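Cell division control protein 13 (Saccharomyces cerevisiae, PDB 4HCE) functions in telomere maintenance in budding yeast, where dimerization of its OB2 domain is required for productive binding of Stn1. Local coordinates at residues B[41-46]-B[64-69]; B[103-108]-B[121-126]. All coordinates share one frame; numbering follows the deposited sequence.

Interaction 1: B[41-46]-B[64-69]; sequences TLKLYF and CIEIVI
Strands 42-46 and 65-69 run antiparallel with their axes at 148°, and Leu44 and Ile67 pair near the middle through reciprocal backbone bonds, Leu44 N to Ile67 O at 2.7 Å and Ile67 N to Leu44 O at 2.8 Å. Phe46 and Ile65 repeat this exchange at one end; toward the other, Ile69 N bonds to Leu42 O, while Leu42 N donates to a water that lies beside Ile69 O. On the apolar face, Leu42 and Ile69 lie side by side, CD2 to CG1 at 3.9 Å, and Leu44 CD1 meets Ile69 CD1 at 4.0 Å. The CD1 methyl of Ile67 rests on Phe46 CB at 3.7 Å, whereas the phenyl ring leads on beyond the pair; Phe46 and Ile65 both reach Leu19 of strand 16-27. On the opposite face, Glu66 lies alongside the Tyr45 ring with CB 3.7 Å from CE1, and its carboxylate is turned 51° from the ring plane. Cys64 SG approaches the same ring obliquely. With CG anti to its carbonyl carbon (chi1 -65°), the Lys43 chain starts out beside Val68 CG1; CD passes 3.8 Å from Glu66 OE2, and bends beyond it leave NZ 4.5 Å from that oxygen, beyond a salt bridge. A serine in place of Lys43 would probably leave Val68 and the Glu66 carboxylate without this aliphatic cover and deprive Glu66 of a nearby positive charge. Lys43 and Tyr45 also pack on Asn27 and Met120 of the second subunit, respectively. One face thus turns to the domain interior and the other partly to the dimer partner, in the second and third strands of an OB-fold sheet.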
ATOM      1  N   THR B  41      -0.041  -5.654   6.504  1.00 39.17           N
ATOM      2  CA  THR B  41      -1.116  -6.217   5.684  1.00 37.81           C
ATOM      3  C   THR B  41      -0.581  -6.905   4.412  1.00 34.84           C
ATOM      4  O   THR B  41       0.359  -6.431   3.783  1.00 33.73           O
ATOM      5  CB  THR B  41      -2.160  -5.128   5.361  1.00 36.93           C
ATOM      6  OG1 THR B  41      -2.754  -4.701   6.594  1.00 39.68           O
ATOM      7  CG2 THR B  41      -3.252  -5.643   4.444  1.00 34.51           C
ATOM      8  N   LEU B  42      -1.164  -8.049   4.078  1.00 32.00           N
ATOM      9  CA  LEU B  42      -0.824  -8.741   2.857  1.00 30.45           C
ATOM     10  C   LEU B  42      -1.625  -8.133   1.713  1.00 30.13           C
ATOM     11  O   LEU B  42      -2.858  -8.024   1.785  1.00 30.66           O
ATOM     12  CB  LEU B  42      -1.078 -10.244   2.991  1.00 28.79           C
ATOM     13  CG  LEU B  42      -0.841 -11.122   1.756  1.00 27.67           C
ATOM     14  CD1 LEU B  42       0.641 -11.163   1.378  1.00 28.22           C
ATOM     15  CD2 LEU B  42      -1.375 -12.519   2.039  1.00 27.20           C
ATOM     16  N   LYS B  43      -0.903  -7.718   0.679  1.00 29.45           N
ATOM     17  CA  LYS B  43      -1.478  -7.122  -0.521  1.00 30.32           C
ATOM     18  C   LYS B  43      -1.080  -7.936  -1.744  1.00 28.83           C
ATOM     19  O   LYS B  43       0.070  -8.418  -1.841  1.00 28.33           O
ATOM     20  CB  LYS B  43      -0.996  -5.678  -0.695  1.00 31.63           C
ATOM     21  CG  LYS B  43      -1.472  -4.743   0.411  1.00 36.76           C
ATOM     22  CD  LYS B  43      -0.568  -3.529   0.538  1.00 38.96           C
ATOM     23  CE  LYS B  43      -0.326  -3.171   1.998  1.00 44.10           C
ATOM     24  NZ  LYS B  43      -1.053  -1.943   2.467  1.00 49.49           N
ATOM     25  N   LEU B  44      -2.034  -8.115  -2.659  1.00 27.02           N
ATOM     26  CA  LEU B  44      -1.742  -8.773  -3.944  1.00 26.36           C
ATOM     27  C   LEU B  44      -1.903  -7.799  -5.093  1.00 26.76           C
ATOM     28  O   LEU B  44      -2.746  -6.903  -5.029  1.00 29.24           O
ATOM     29  CB  LEU B  44      -2.639  -9.986  -4.158  1.00 23.93           C
ATOM     30  CG  LEU B  44      -2.675 -11.012  -3.019  1.00 24.57           C
ATOM     31  CD1 LEU B  44      -3.669 -12.098  -3.412  1.00 24.68           C
ATOM     32  CD2 LEU B  44      -1.314 -11.614  -2.718  1.00 24.81           C
ATOM     33  N   TYR B  45      -1.106  -7.969  -6.137  1.00 26.41           N
ATOM     34  CA  TYR B  45      -1.241  -7.156  -7.332  1.00 26.89           C
ATOM     35  C   TYR B  45      -1.751  -7.986  -8.475  1.00 27.07           C
ATOM     36  O   TYR B  45      -1.165  -9.015  -8.834  1.00 28.04           O
ATOM     37  CB  TYR B  45       0.076  -6.442  -7.691  1.00 27.90           C
ATOM     38  CG  TYR B  45       0.496  -5.592  -6.542  1.00 29.82           C
ATOM     39  CD1 TYR B  45      -0.269  -4.492  -6.184  1.00 29.89           C
ATOM     40  CD2 TYR B  45       1.585  -5.938  -5.737  1.00 32.07           C
ATOM     41  CE1 TYR B  45       0.046  -3.720  -5.097  1.00 30.76           C
ATOM     42  CE2 TYR B  45       1.914  -5.169  -4.628  1.00 32.82           C
ATOM     43  CZ  TYR B  45       1.130  -4.066  -4.316  1.00 33.62           C
ATOM     44  OH  TYR B  45       1.442  -3.270  -3.239  1.00 36.24           O
ATOM     45  N   PHE B  46      -2.817  -7.472  -9.069  1.00 26.04           N
ATOM     46  CA  PHE B  46      -3.552  -8.141 -10.106  1.00 26.63           C
ATOM     47  C   PHE B  46      -3.677  -7.273 -11.348  1.00 25.27           C
ATOM     48  O   PHE B  46      -3.930  -6.072 -11.260  1.00 25.82           O
ATOM     49  CB  PHE B  46      -4.925  -8.518  -9.574  1.00 27.18           C
ATOM     50  CG  PHE B  46      -5.756  -9.284 -10.546  1.00 29.11           C
ATOM     51  CD1 PHE B  46      -5.806 -10.672 -10.512  1.00 31.30           C
ATOM     52  CD2 PHE B  46      -6.504  -8.610 -11.476  1.00 29.61           C
ATOM     53  CE1 PHE B  46      -6.580 -11.367 -11.433  1.00 32.48           C
ATOM     54  CE2 PHE B  46      -7.267  -9.287 -12.378  1.00 32.10           C
ATOM     55  CZ  PHE B  46      -7.316 -10.662 -12.357  1.00 30.93           C
ATOM     56  N   CYS B  64      -2.708  -1.923 -12.560  1.00 28.06           N
ATOM     57  CA  CYS B  64      -3.049  -3.123 -11.859  1.00 27.80           C
ATOM     58  C   CYS B  64      -3.876  -2.632 -10.698  1.00 27.81           C
ATOM     59  O   CYS B  64      -3.973  -1.425 -10.463  1.00 26.93           O
ATOM     60  CB  CYS B  64      -1.780  -3.823 -11.357  1.00 29.43           C
ATOM     61  SG  CYS B  64      -0.735  -2.888 -10.190  1.00 30.81           S
ATOM     62  N   ILE B  65      -4.491  -3.544  -9.964  1.00 28.51           N
ATOM     63  CA  ILE B  65      -5.047  -3.122  -8.701  1.00 29.34           C
ATOM     64  C   ILE B  65      -4.388  -3.855  -7.549  1.00 28.73           C
ATOM     65  O   ILE B  65      -3.951  -5.023  -7.685  1.00 28.60           O
ATOM     66  CB  ILE B  65      -6.589  -3.214  -8.639  1.00 30.76           C
ATOM     67  CG1 ILE B  65      -7.065  -4.622  -8.946  1.00 32.74           C
ATOM     68  CG2 ILE B  65      -7.246  -2.167  -9.554  1.00 30.62           C
ATOM     69  CD1 ILE B  65      -8.262  -4.986  -8.092  1.00 34.93           C
ATOM     70  N   GLU B  66      -4.307  -3.135  -6.434  1.00 27.27           N
ATOM     71  CA  GLU B  66      -3.927  -3.663  -5.138  1.00 26.91           C
ATOM     72  C   GLU B  66      -5.143  -4.364  -4.485  1.00 24.83           C
ATOM     73  O   GLU B  66      -6.232  -3.825  -4.424  1.00 23.78           O
ATOM     74  CB  GLU B  66      -3.402  -2.514  -4.262  1.00 26.86           C
ATOM     75  CG  GLU B  66      -3.316  -2.868  -2.786  1.00 32.05           C
ATOM     76  CD  GLU B  66      -3.285  -1.631  -1.882  1.00 34.59           C
ATOM     77  OE1 GLU B  66      -4.348  -1.240  -1.278  1.00 35.57           O
ATOM     78  OE2 GLU B  66      -2.190  -1.047  -1.797  1.00 34.23           O
ATOM     79  N   ILE B  67      -4.943  -5.571  -3.986  1.00 25.25           N
ATOM     80  CA  ILE B  67      -6.000  -6.305  -3.293  1.00 24.53           C
ATOM     81  C   ILE B  67      -5.478  -6.660  -1.901  1.00 25.40           C
ATOM     82  O   ILE B  67      -4.447  -7.333  -1.768  1.00 26.06           O
ATOM     83  CB  ILE B  67      -6.367  -7.601  -4.030  1.00 24.43           C
ATOM     84  CG1 ILE B  67      -6.737  -7.329  -5.502  1.00 24.08           C
ATOM     85  CG2 ILE B  67      -7.499  -8.323  -3.307  1.00 24.68           C
ATOM     86  CD1 ILE B  67      -6.802  -8.594  -6.356  1.00 23.06           C
ATOM     87  N   VAL B  68      -6.182  -6.197  -0.872  1.00 25.54           N
ATOM     88  CA  VAL B  68      -5.797  -6.482   0.485  1.00 26.79           C
ATOM     89  C   VAL B  68      -6.519  -7.721   0.972  1.00 26.38           C
ATOM     90  O   VAL B  68      -7.719  -7.917   0.673  1.00 24.60           O
ATOM     91  CB  VAL B  68      -5.981  -5.270   1.461  1.00 28.16           C
ATOM     92  CG1 VAL B  68      -5.426  -3.986   0.863  1.00 29.40           C
ATOM     93  CG2 VAL B  68      -7.434  -5.045   1.809  1.00 31.85           C
ATOM     94  N   ILE B  69      -5.754  -8.580   1.654  1.00 27.13           N
ATOM     95  CA  ILE B  69      -6.272  -9.656   2.512  1.00 28.15           C
ATOM     96  C   ILE B  69      -6.142  -9.071   3.917  1.00 29.47           C
ATOM     97  O   ILE B  69      -5.050  -9.051   4.483  1.00 31.55           O
ATOM     98  CB  ILE B  69      -5.426 -10.952   2.439  1.00 27.56           C
ATOM     99  CG1 ILE B  69      -4.842 -11.175   1.039  1.00 28.19           C
ATOM    100  CG2 ILE B  69      -6.229 -12.159   2.925  1.00 27.30           C
ATOM    101  CD1 ILE B  69      -5.818 -11.652  -0.019  1.00 29.15           C
TER
HETATM  102  O   HOH W   1      -3.101  -8.924   6.061  1.00 42.41           O

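Interaction 2: B[103-108]-B[121-126]; sequences VEVERI and AVWSLK
Arg107 leaves its strand with CG anti to the backbone N, and a bend at chi2 (64°) folds the rest of the chain across Trp123, whose own CG stands anti to its carbonyl carbon. Arg107 CD consequently sits over the centre of the six-membered ring, 3.8 Å from its centroid, in a CH-pi contact. Farther along, CZ lies 4.3 Å from the centroid of the five-membered ring, a cation-pi contact over the ring face with the guanidinium inclined 42° to the indole. NH1 comes within 3.2 Å of Trp123 CD1, but NH1 and the indole NE1 are both donors and do not bond; the guanidinium is secured instead through NE to the backbone oxygen of Ala11. Val105 CG2 crowds Trp123 CE3 at 3.4 Å, approaching obliquely. On the other face of the sheet, Ile108 CG1 touches Val122 CG2 at 3.7 Å, while Ile108 CG2 lies near Ser124 OG and its CD1 near Ser124 CB. Glu106 and Ser124 exchange backbone bonds, as do Ile108 and Val122, and Lys126 N adds a more bent one to Glu104 O. The Glu104 carboxylate turns to a salt bridge with Arg18. A buried arginine that spends its aliphatic part and its cation on one indole implies mixed dispersion and electrostatic attraction, and the ring probably stabilises the charge there.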
ATOM      1  N   VAL B 103     -10.675 -13.564  -9.837  1.00 27.04           N
ATOM      2  CA  VAL B 103     -10.956 -13.085  -8.481  1.00 27.17           C
ATOM      3  C   VAL B 103     -12.258 -12.279  -8.447  1.00 29.40           C
ATOM      4  O   VAL B 103     -12.650 -11.632  -9.431  1.00 30.04           O
ATOM      5  CB  VAL B 103      -9.795 -12.216  -7.904  1.00 27.45           C
ATOM      6  CG1 VAL B 103      -8.501 -13.009  -7.784  1.00 26.60           C
ATOM      7  CG2 VAL B 103      -9.559 -10.975  -8.749  1.00 26.48           C
ATOM      8  N   GLU B 104     -12.942 -12.326  -7.318  1.00 29.57           N
ATOM      9  CA  GLU B 104     -13.963 -11.340  -7.054  1.00 29.89           C
ATOM     10  C   GLU B 104     -13.414 -10.466  -5.971  1.00 28.35           C
ATOM     11  O   GLU B 104     -12.932 -10.963  -4.963  1.00 30.02           O
ATOM     12  CB  GLU B 104     -15.283 -11.966  -6.631  1.00 31.69           C
ATOM     13  CG  GLU B 104     -16.117 -12.364  -7.821  1.00 36.87           C
ATOM     14  CD  GLU B 104     -17.398 -13.056  -7.439  1.00 40.99           C
ATOM     15  OE1 GLU B 104     -18.086 -13.536  -8.375  1.00 43.76           O
ATOM     16  OE2 GLU B 104     -17.707 -13.121  -6.220  1.00 41.13           O
ATOM     17  N   VAL B 105     -13.473  -9.164  -6.191  1.00 26.80           N
ATOM     18  CA  VAL B 105     -12.961  -8.217  -5.219  1.00 27.19           C
ATOM     19  C   VAL B 105     -14.107  -7.339  -4.755  1.00 28.70           C
ATOM     20  O   VAL B 105     -15.067  -7.098  -5.509  1.00 27.51           O
ATOM     21  CB  VAL B 105     -11.768  -7.381  -5.756  1.00 26.83           C
ATOM     22  CG1 VAL B 105     -10.584  -8.287  -6.063  1.00 25.79           C
ATOM     23  CG2 VAL B 105     -12.140  -6.573  -6.995  1.00 26.63           C
ATOM     24  N   GLU B 106     -13.998  -6.876  -3.509  1.00 28.85           N
ATOM     25  CA  GLU B 106     -15.029  -6.083  -2.902  1.00 29.21           C
ATOM     26  C   GLU B 106     -14.419  -4.836  -2.314  1.00 28.92           C
ATOM     27  O   GLU B 106     -13.450  -4.915  -1.577  1.00 29.14           O
ATOM     28  CB  GLU B 106     -15.735  -6.873  -1.807  1.00 31.17           C
ATOM     29  CG  GLU B 106     -16.947  -6.146  -1.259  1.00 34.55           C
ATOM     30  CD  GLU B 106     -17.705  -6.916  -0.187  1.00 39.67           C
ATOM     31  OE1 GLU B 106     -18.762  -6.395   0.222  1.00 44.86           O
ATOM     32  OE2 GLU B 106     -17.273  -8.017   0.256  1.00 40.68           O
ATOM     33  N   ARG B 107     -15.019  -3.692  -2.643  1.00 28.02           N
ATOM     34  CA  ARG B 107     -14.591  -2.404  -2.169  1.00 28.99           C
ATOM     35  C   ARG B 107     -15.112  -2.252  -0.733  1.00 31.18           C
ATOM     36  O   ARG B 107     -16.338  -2.228  -0.505  1.00 30.17           O
ATOM     37  CB  ARG B 107     -15.206  -1.314  -3.068  1.00 29.28           C
ATOM     38  CG  ARG B 107     -14.571   0.050  -2.923  1.00 29.30           C
ATOM     39  CD  ARG B 107     -13.124  -0.053  -3.392  1.00 29.99           C
ATOM     40  NE  ARG B 107     -12.543   1.253  -3.612  1.00 29.19           N
ATOM     41  CZ  ARG B 107     -11.260   1.488  -3.833  1.00 28.81           C
ATOM     42  NH1 ARG B 107     -10.370   0.499  -3.863  1.00 27.91           N
ATOM     43  NH2 ARG B 107     -10.875   2.732  -4.028  1.00 28.58           N
ATOM     44  N   ILE B 108     -14.195  -2.141   0.224  1.00 31.09           N
ATOM     45  CA  ILE B 108     -14.572  -2.034   1.639  1.00 33.75           C
ATOM     46  C   ILE B 108     -13.971  -0.770   2.257  1.00 34.77           C
ATOM     47  O   ILE B 108     -12.989  -0.220   1.758  1.00 33.81           O
ATOM     48  CB  ILE B 108     -14.122  -3.274   2.467  1.00 34.17           C
ATOM     49  CG1 ILE B 108     -12.595  -3.462   2.391  1.00 33.65           C
ATOM     50  CG2 ILE B 108     -14.863  -4.541   2.043  1.00 31.21           C
ATOM     51  CD1 ILE B 108     -12.053  -4.353   3.497  1.00 34.59           C
ATOM     52  N   ALA B 121     -10.640   3.411   1.564  1.00 38.42           N
ATOM     53  CA  ALA B 121     -11.338   2.475   0.670  1.00 36.03           C
ATOM     54  C   ALA B 121     -10.278   1.623   0.008  1.00 33.76           C
ATOM     55  O   ALA B 121      -9.329   2.141  -0.537  1.00 34.90           O
ATOM     56  CB  ALA B 121     -12.166   3.202  -0.377  1.00 33.03           C
ATOM     57  N   VAL B 122     -10.434   0.310   0.088  1.00 31.88           N
ATOM     58  CA  VAL B 122      -9.499  -0.608  -0.538  1.00 30.16           C
ATOM     59  C   VAL B 122     -10.320  -1.719  -1.176  1.00 30.04           C
ATOM     60  O   VAL B 122     -11.510  -1.881  -0.859  1.00 27.42           O
ATOM     61  CB  VAL B 122      -8.508  -1.209   0.487  1.00 30.51           C
ATOM     62  CG1 VAL B 122      -7.621  -0.120   1.114  1.00 30.10           C
ATOM     63  CG2 VAL B 122      -9.253  -1.972   1.576  1.00 29.49           C
ATOM     64  N   TRP B 123      -9.679  -2.457  -2.085  1.00 27.46           N
ATOM     65  CA  TRP B 123     -10.213  -3.697  -2.594  1.00 27.09           C
ATOM     66  C   TRP B 123      -9.823  -4.839  -1.690  1.00 28.23           C
ATOM     67  O   TRP B 123      -8.642  -5.030  -1.380  1.00 27.90           O
ATOM     68  CB  TRP B 123      -9.672  -3.949  -4.005  1.00 25.93           C
ATOM     69  CG  TRP B 123     -10.271  -3.020  -5.024  1.00 24.94           C
ATOM     70  CD1 TRP B 123      -9.644  -1.986  -5.713  1.00 24.42           C
ATOM     71  CD2 TRP B 123     -11.667  -3.000  -5.488  1.00 24.17           C
ATOM     72  NE1 TRP B 123     -10.528  -1.351  -6.558  1.00 23.83           N
ATOM     73  CE2 TRP B 123     -11.752  -1.925  -6.489  1.00 24.21           C
ATOM     74  CE3 TRP B 123     -12.796  -3.742  -5.201  1.00 23.00           C
ATOM     75  CZ2 TRP B 123     -12.940  -1.624  -7.142  1.00 24.12           C
ATOM     76  CZ3 TRP B 123     -13.981  -3.440  -5.873  1.00 23.71           C
ATOM     77  CH2 TRP B 123     -14.057  -2.393  -6.803  1.00 24.10           C
ATOM     78  N   SER B 124     -10.790  -5.628  -1.250  1.00 28.74           N
ATOM     79  CA  SER B 124     -10.434  -6.837  -0.532  1.00 30.36           C
ATOM     80  C   SER B 124     -10.823  -8.094  -1.286  1.00 28.74           C
ATOM     81  O   SER B 124     -11.755  -8.070  -2.072  1.00 28.52           O
ATOM     82  CB  SER B 124     -11.072  -6.861   0.845  1.00 31.57           C
ATOM     83  OG  SER B 124     -12.457  -6.975   0.672  1.00 37.83           O
ATOM     84  N   LEU B 125     -10.125  -9.191  -1.014  1.00 28.45           N
ATOM     85  CA  LEU B 125     -10.358 -10.426  -1.726  1.00 29.27           C
ATOM     86  C   LEU B 125     -11.624 -11.121  -1.275  1.00 31.98           C
ATOM     87  O   LEU B 125     -11.683 -11.655  -0.180  1.00 33.52           O
ATOM     88  CB  LEU B 125      -9.172 -11.383  -1.549  1.00 28.99           C
ATOM     89  CG  LEU B 125      -9.190 -12.643  -2.409  1.00 29.54           C
ATOM     90  CD1 LEU B 125     -10.001 -12.420  -3.688  1.00 28.56           C
ATOM     91  CD2 LEU B 125      -7.762 -13.012  -2.754  1.00 30.22           C
ATOM     92  N   LYS B 126     -12.646 -11.101  -2.124  1.00 34.24           N
ATOM     93  CA  LYS B 126     -13.884 -11.806  -1.834  1.00 34.28           C
ATOM     94  C   LYS B 126     -13.769 -13.291  -2.200  1.00 35.14           C
ATOM     95  O   LYS B 126     -14.058 -14.164  -1.393  1.00 37.34           O
ATOM     96  CB  LYS B 126     -15.064 -11.191  -2.564  1.00 33.87           C
ATOM     97  CG  LYS B 126     -16.402 -11.649  -2.031  1.00 35.42           C
ATOM     98  CD  LYS B 126     -17.529 -10.854  -2.670  1.00 37.07           C
ATOM     99  CE  LYS B 126     -18.792 -10.979  -1.832  1.00 37.87           C
ATOM    100  NZ  LYS B 126     -19.634 -12.091  -2.332  1.00 37.93           N
TER
HETATM  101  O   HOH W   2     -14.671  -9.639   1.026  1.00 61.96           O

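Interaction 1 is central and almost wholly buried, whereas interaction 2 lies farther out in a hairpin with several partly exposed residues. They belong to one sheet: strands 65-69 and 120-129 are parallel neighbours, with probable backbone hydrogen bonds from Val68 N to Trp123 O and from Leu125 N to Val68 O, so the two antiparallel pairings are joined edge to edge. In interaction 1 the Leu42 and Ile69 end packs against helix 72-79, and Lys43, Tyr45 and Glu66 occupy the other face; Leu125 of interaction 2 meets Ile67 and Ile69. Interaction 2 is marked by its cation-pi contact, with Glu104, Glu106 and Lys126 more exposed. Both reach the second subunit, interaction 2 through Arg107 and backbone bonds from Ala121.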